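PDB 3QFW: ribulose-1,5-bisphosphate carboxylase/oxygenase large subunit from Rhodopseudomonas palustris, which belongs to the Rubisco-like proteins and is classed as a magnesium-dependent ribulose-bisphosphate carboxylase, though its own substrate is probably a different one. Local coordinates for residues A149-D161 against R352-V364. Sequence-based numbering, arbitrary orientation.
Sequences ASIAHQLALGGVD and RLTEQASRFVNKV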
loop_
_atom_site.group_PDB
_atom_site.type_symbol
_atom_site.label_atom_id
_atom_site.label_comp_id
_atom_site.label_asym_id
_atom_site.label_seq_id
_atom_site.Cartn_x
_atom_site.Cartn_y
_atom_site.Cartn_z
ATOM N N ALA B 149 -14.457 15.366 21.665
ATOM C CA ALA B 149 -15.148 14.667 22.754
ATOM C C ALA B 149 -16.611 15.079 22.886
ATOM O O ALA B 149 -17.484 14.237 23.092
ATOM C CB ALA B 149 -14.417 14.883 24.077
ATOM N N SER B 150 -16.863 16.378 22.768
ATOM C CA SER B 150 -18.213 16.925 22.862
ATOM C C SER B 150 -19.109 16.353 21.765
ATOM O O SER B 150 -20.258 15.980 22.019
ATOM C CB SER B 150 -18.173 18.457 22.792
ATOM O OG SER B 150 -19.462 19.005 22.588
ATOM N N ILE B 151 -18.571 16.281 20.550
ATOM C CA ILE B 151 -19.285 15.697 19.419
ATOM C C ILE B 151 -19.598 14.230 19.665
ATOM O O ILE B 151 -20.740 13.786 19.484
ATOM C CB ILE B 151 -18.465 15.799 18.119
ATOM C CG1 ILE B 151 -18.288 17.263 17.716
ATOM C CG2 ILE B 151 -19.140 15.003 17.008
ATOM C CD1 ILE B 151 -19.583 18.037 17.651
ATOM N N ALA B 152 -18.584 13.474 20.075
ATOM C CA ALA B 152 -18.768 12.058 20.381
ATOM C C ALA B 152 -19.868 11.852 21.411
ATOM O O ALA B 152 -20.676 10.922 21.307
ATOM C CB ALA B 152 -17.477 11.447 20.880
ATOM N N HIS B 153 -19.892 12.723 22.414
ATOM C CA HIS B 153 -20.876 12.631 23.487
ATOM C C HIS B 153 -22.287 12.780 22.919
ATOM O O HIS B 153 -23.198 12.014 23.254
ATOM C CB HIS B 153 -20.594 13.695 24.551
ATOM C CG HIS B 153 -21.424 13.550 25.794
ATOM N ND1 HIS B 153 -21.133 12.636 26.785
ATOM C CD2 HIS B 153 -22.529 14.215 26.208
ATOM C CE1 HIS B 153 -22.022 12.745 27.758
ATOM N NE2 HIS B 153 -22.882 13.692 27.429
ATOM N N GLN B 154 -22.462 13.768 22.047
ATOM C CA GLN B 154 -23.759 13.998 21.430
ATOM C C GLN B 154 -24.168 12.813 20.556
ATOM O O GLN B 154 -25.309 12.384 20.587
ATOM C CB GLN B 154 -23.770 15.311 20.650
ATOM C CG GLN B 154 -23.543 16.526 21.539
ATOM C CD GLN B 154 -23.103 17.757 20.765
ATOM O OE1 GLN B 154 -23.888 18.364 20.035
ATOM N NE2 GLN B 154 -21.838 18.131 20.924
ATOM N N LEU B 155 -23.226 12.265 19.792
ATOM C CA LEU B 155 -23.530 11.106 18.958
ATOM C C LEU B 155 -23.940 9.898 19.809
ATOM O O LEU B 155 -24.964 9.259 19.556
ATOM C CB LEU B 155 -22.331 10.764 18.063
ATOM C CG LEU B 155 -21.972 11.888 17.089
ATOM C CD1 LEU B 155 -20.580 11.673 16.473
ATOM C CD2 LEU B 155 -23.041 12.027 16.015
ATOM N N ALA B 156 -23.138 9.597 20.825
ATOM C CA ALA B 156 -23.386 8.439 21.679
ATOM C C ALA B 156 -24.709 8.594 22.432
ATOM O O ALA B 156 -25.435 7.621 22.649
ATOM C CB ALA B 156 -22.222 8.241 22.648
ATOM N N LEU B 157 -25.029 9.826 22.803
ATOM C CA LEU B 157 -26.309 10.115 23.443
ATOM C C LEU B 157 -27.479 9.725 22.543
ATOM O O LEU B 157 -28.542 9.358 23.031
ATOM C CB LEU B 157 -26.404 11.594 23.841
ATOM C CG LEU B 157 -26.016 11.932 25.286
ATOM C CD1 LEU B 157 -26.283 13.403 25.590
ATOM C CD2 LEU B 157 -26.786 11.046 26.259
ATOM N N GLY B 158 -27.267 9.792 21.231
ATOM C CA GLY B 158 -28.295 9.471 20.258
ATOM C C GLY B 158 -28.475 7.992 19.978
ATOM O O GLY B 158 -29.393 7.593 19.258
ATOM N N GLY B 159 -27.607 7.167 20.551
ATOM C CA GLY B 159 -27.737 5.724 20.416
ATOM C C GLY B 159 -26.951 5.100 19.266
ATOM O O GLY B 159 -27.132 3.928 18.938
ATOM N N VAL B 160 -26.076 5.884 18.651
ATOM C CA VAL B 160 -25.196 5.376 17.595
ATOM C C VAL B 160 -24.341 4.232 18.140
ATOM O O VAL B 160 -23.762 4.351 19.217
ATOM C CB VAL B 160 -24.283 6.495 17.067
ATOM C CG1 VAL B 160 -23.319 5.968 15.993
ATOM C CG2 VAL B 160 -25.119 7.633 16.521
ATOM N N ASP B 161 -24.254 3.128 17.401
ATOM C CA ASP B 161 -23.478 1.971 17.857
ATOM C C ASP B 161 -21.947 2.155 17.863
ATOM O O ASP B 161 -21.268 1.720 18.804
ATOM C CB ASP B 161 -23.850 0.731 17.043
ATOM C CG ASP B 161 -25.324 0.406 17.128
ATOM O OD1 ASP B 161 -25.784 0.042 18.233
ATOM O OD2 ASP B 161 -26.019 0.510 16.091
ATOM N N ARG B 352 -28.792 20.197 17.739
ATOM C CA ARG B 352 -29.775 19.166 17.420
ATOM C C ARG B 352 -29.106 17.865 16.978
ATOM O O ARG B 352 -29.757 16.972 16.430
ATOM C CB ARG B 352 -30.751 19.671 16.352
ATOM C CG ARG B 352 -32.027 20.277 16.928
ATOM C CD ARG B 352 -32.568 21.424 16.080
ATOM N NE ARG B 352 -32.787 21.060 14.681
ATOM C CZ ARG B 352 -33.925 20.565 14.200
ATOM N NH1 ARG B 352 -34.959 20.356 15.005
ATOM N NH2 ARG B 352 -34.026 20.273 12.909
ATOM N N LEU B 353 -27.808 17.762 17.240
ATOM C CA LEU B 353 -27.025 16.594 16.848
ATOM C C LEU B 353 -27.576 15.316 17.471
ATOM O O LEU B 353 -27.810 14.326 16.775
ATOM C CB LEU B 353 -25.558 16.771 17.244
ATOM C CG LEU B 353 -24.601 15.646 16.834
ATOM C CD1 LEU B 353 -24.561 15.490 15.316
ATOM C CD2 LEU B 353 -23.199 15.897 17.369
ATOM N N THR B 354 -27.767 15.340 18.785
ATOM C CA THR B 354 -28.309 14.184 19.487
ATOM C C THR B 354 -29.706 13.861 18.977
ATOM O O THR B 354 -30.045 12.696 18.773
ATOM C CB THR B 354 -28.329 14.393 21.014
ATOM O OG1 THR B 354 -26.992 14.604 21.487
ATOM C CG2 THR B 354 -28.917 13.179 21.716
ATOM N N GLU B 355 -30.515 14.896 18.764
ATOM C CA GLU B 355 -31.861 14.712 18.236
ATOM C C GLU B 355 -31.854 14.063 16.854
ATOM O O GLU B 355 -32.571 13.083 16.615
ATOM C CB GLU B 355 -32.613 16.048 18.188
ATOM C CG GLU B 355 -33.965 15.969 17.495
ATOM C CD GLU B 355 -34.610 17.333 17.337
ATOM O OE1 GLU B 355 -33.970 18.335 17.719
ATOM O OE2 GLU B 355 -35.754 17.403 16.835
ATOM N N GLN B 356 -31.042 14.607 15.951
ATOM C CA GLN B 356 -30.968 14.104 14.584
ATOM C C GLN B 356 -30.336 12.717 14.523
ATOM O O GLN B 356 -30.686 11.913 13.661
ATOM C CB GLN B 356 -30.214 15.083 13.677
ATOM C CG GLN B 356 -30.877 16.449 13.546
ATOM C CD GLN B 356 -32.337 16.365 13.123
ATOM O OE1 GLN B 356 -32.779 15.365 12.556
ATOM N NE2 GLN B 356 -33.092 17.423 13.396
ATOM N N ALA B 357 -29.408 12.444 15.436
ATOM C CA ALA B 357 -28.778 11.126 15.536
ATOM C C ALA B 357 -29.785 10.085 16.010
ATOM O O ALA B 357 -29.819 8.955 15.521
ATOM C CB ALA B 357 -27.624 11.173 16.494
ATOM N N SER B 358 -30.591 10.467 16.991
ATOM C CA SER B 358 -31.626 9.578 17.491
ATOM C C SER B 358 -32.590 9.250 16.364
ATOM O O SER B 358 -33.023 8.112 16.217
ATOM C CB SER B 358 -32.380 10.228 18.656
ATOM O OG SER B 358 -31.513 10.485 19.748
ATOM N N ARG B 359 -32.911 10.260 15.566
ATOM C CA ARG B 359 -33.809 10.096 14.433
ATOM C C ARG B 359 -33.306 8.977 13.539
ATOM O O ARG B 359 -34.054 8.081 13.162
ATOM C CB ARG B 359 -33.882 11.398 13.634
ATOM C CG ARG B 359 -35.217 12.098 13.698
ATOM C CD ARG B 359 -36.205 11.470 12.729
ATOM N NE ARG B 359 -37.569 11.941 12.955
ATOM C CZ ARG B 359 -38.023 13.133 12.582
ATOM N NH1 ARG B 359 -37.221 13.993 11.968
ATOM N NH2 ARG B 359 -39.282 13.471 12.832
ATOM N N PHE B 360 -32.024 9.044 13.200
ATOM C CA PHE B 360 -31.406 8.038 12.347
ATOM C C PHE B 360 -31.423 6.668 13.014
ATOM O O PHE B 360 -31.881 5.682 12.434
ATOM C CB PHE B 360 -29.971 8.438 12.020
ATOM C CG PHE B 360 -29.250 7.446 11.158
ATOM C CD1 PHE B 360 -29.250 7.579 9.780
ATOM C CD2 PHE B 360 -28.574 6.380 11.725
ATOM C CE1 PHE B 360 -28.584 6.659 8.981
ATOM C CE2 PHE B 360 -27.902 5.460 10.929
ATOM C CZ PHE B 360 -27.918 5.596 9.563
ATOM N N VAL B 361 -30.899 6.615 14.228
ATOM C CA VAL B 361 -30.860 5.381 14.987
ATOM C C VAL B 361 -32.239 4.717 15.079
ATOM O O VAL B 361 -32.364 3.508 14.870
ATOM C CB VAL B 361 -30.293 5.626 16.396
ATOM C CG1 VAL B 361 -30.621 4.462 17.320
ATOM C CG2 VAL B 361 -28.799 5.876 16.326
ATOM N N ASN B 362 -33.274 5.499 15.384
ATOM C CA ASN B 362 -34.622 4.939 15.504
ATOM C C ASN B 362 -35.172 4.456 14.174
ATOM O O ASN B 362 -35.879 3.452 14.114
ATOM C CB ASN B 362 -35.591 5.944 16.145
ATOM C CG ASN B 362 -35.255 6.234 17.590
ATOM O OD1 ASN B 362 -34.780 5.357 18.314
ATOM N ND2 ASN B 362 -35.488 7.471 18.020
ATOM N N LYS B 363 -34.844 5.172 13.105
ATOM C CA LYS B 363 -35.257 4.765 11.768
ATOM C C LYS B 363 -34.672 3.388 11.439
ATOM O O LYS B 363 -35.362 2.503 10.913
ATOM C CB LYS B 363 -34.812 5.812 10.748
ATOM C CG LYS B 363 -35.102 5.471 9.297
ATOM C CD LYS B 363 -36.496 5.884 8.871
ATOM C CE LYS B 363 -36.515 6.199 7.379
ATOM N NZ LYS B 363 -37.889 6.261 6.817
ATOM N N VAL B 364 -33.408 3.193 11.788
ATOM C CA VAL B 364 -32.747 1.912 11.547
ATOM C C VAL B 364 -33.361 0.795 12.397
ATOM O O VAL B 364 -33.677 -0.290 11.900
ATOM C CB VAL B 364 -31.209 2.009 11.796
ATOM C CG1 VAL B 364 -30.556 0.644 11.682
ATOM C CG2 VAL B 364 -30.577 2.990 10.821
#
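Leu353 brings both of its methyls to helix 149-157: CD1 meets Leu155 CD2 at 3.8 Å, while CD2 presses on Gln154 CB and reaches CG2 of Ile151. Its CG stands anti to the backbone N (chi1 -177°), which carries the branched end across to the other helix. Farther along, Val160 CG2 lies against Val361 CG2 at 4.1 Å. Between these patches Gly158 lets the backbones close to 4.3 Å, from its CA to Ser358 CA; a CB there would collide with Ala357 CB, itself small enough to fit. Gly159, at positive phi, completes the Schellman motif ending the helix. Toward the polar edge, Thr354 divides its branches: CG2 packs on Leu157 CB, and OG1 donates to Gln154 O (2.9 Å), a carbonyl near the helix end. Gln154 runs extended beyond CG, crossing Leu353 at about a right angle, and its NE2 bonds Ser150 O one turn earlier, from above the carbonyl plane. With an alanine in place of Gln154, Leu353 would probably lose part of its cover and Ser150 O its second donor. Joining helix 145-157 to the C-terminal helix 353-366, whose Val361 also touches strand 133-138, this packing is that of neighbouring outer helices in the Rubisco-type TIM barrel.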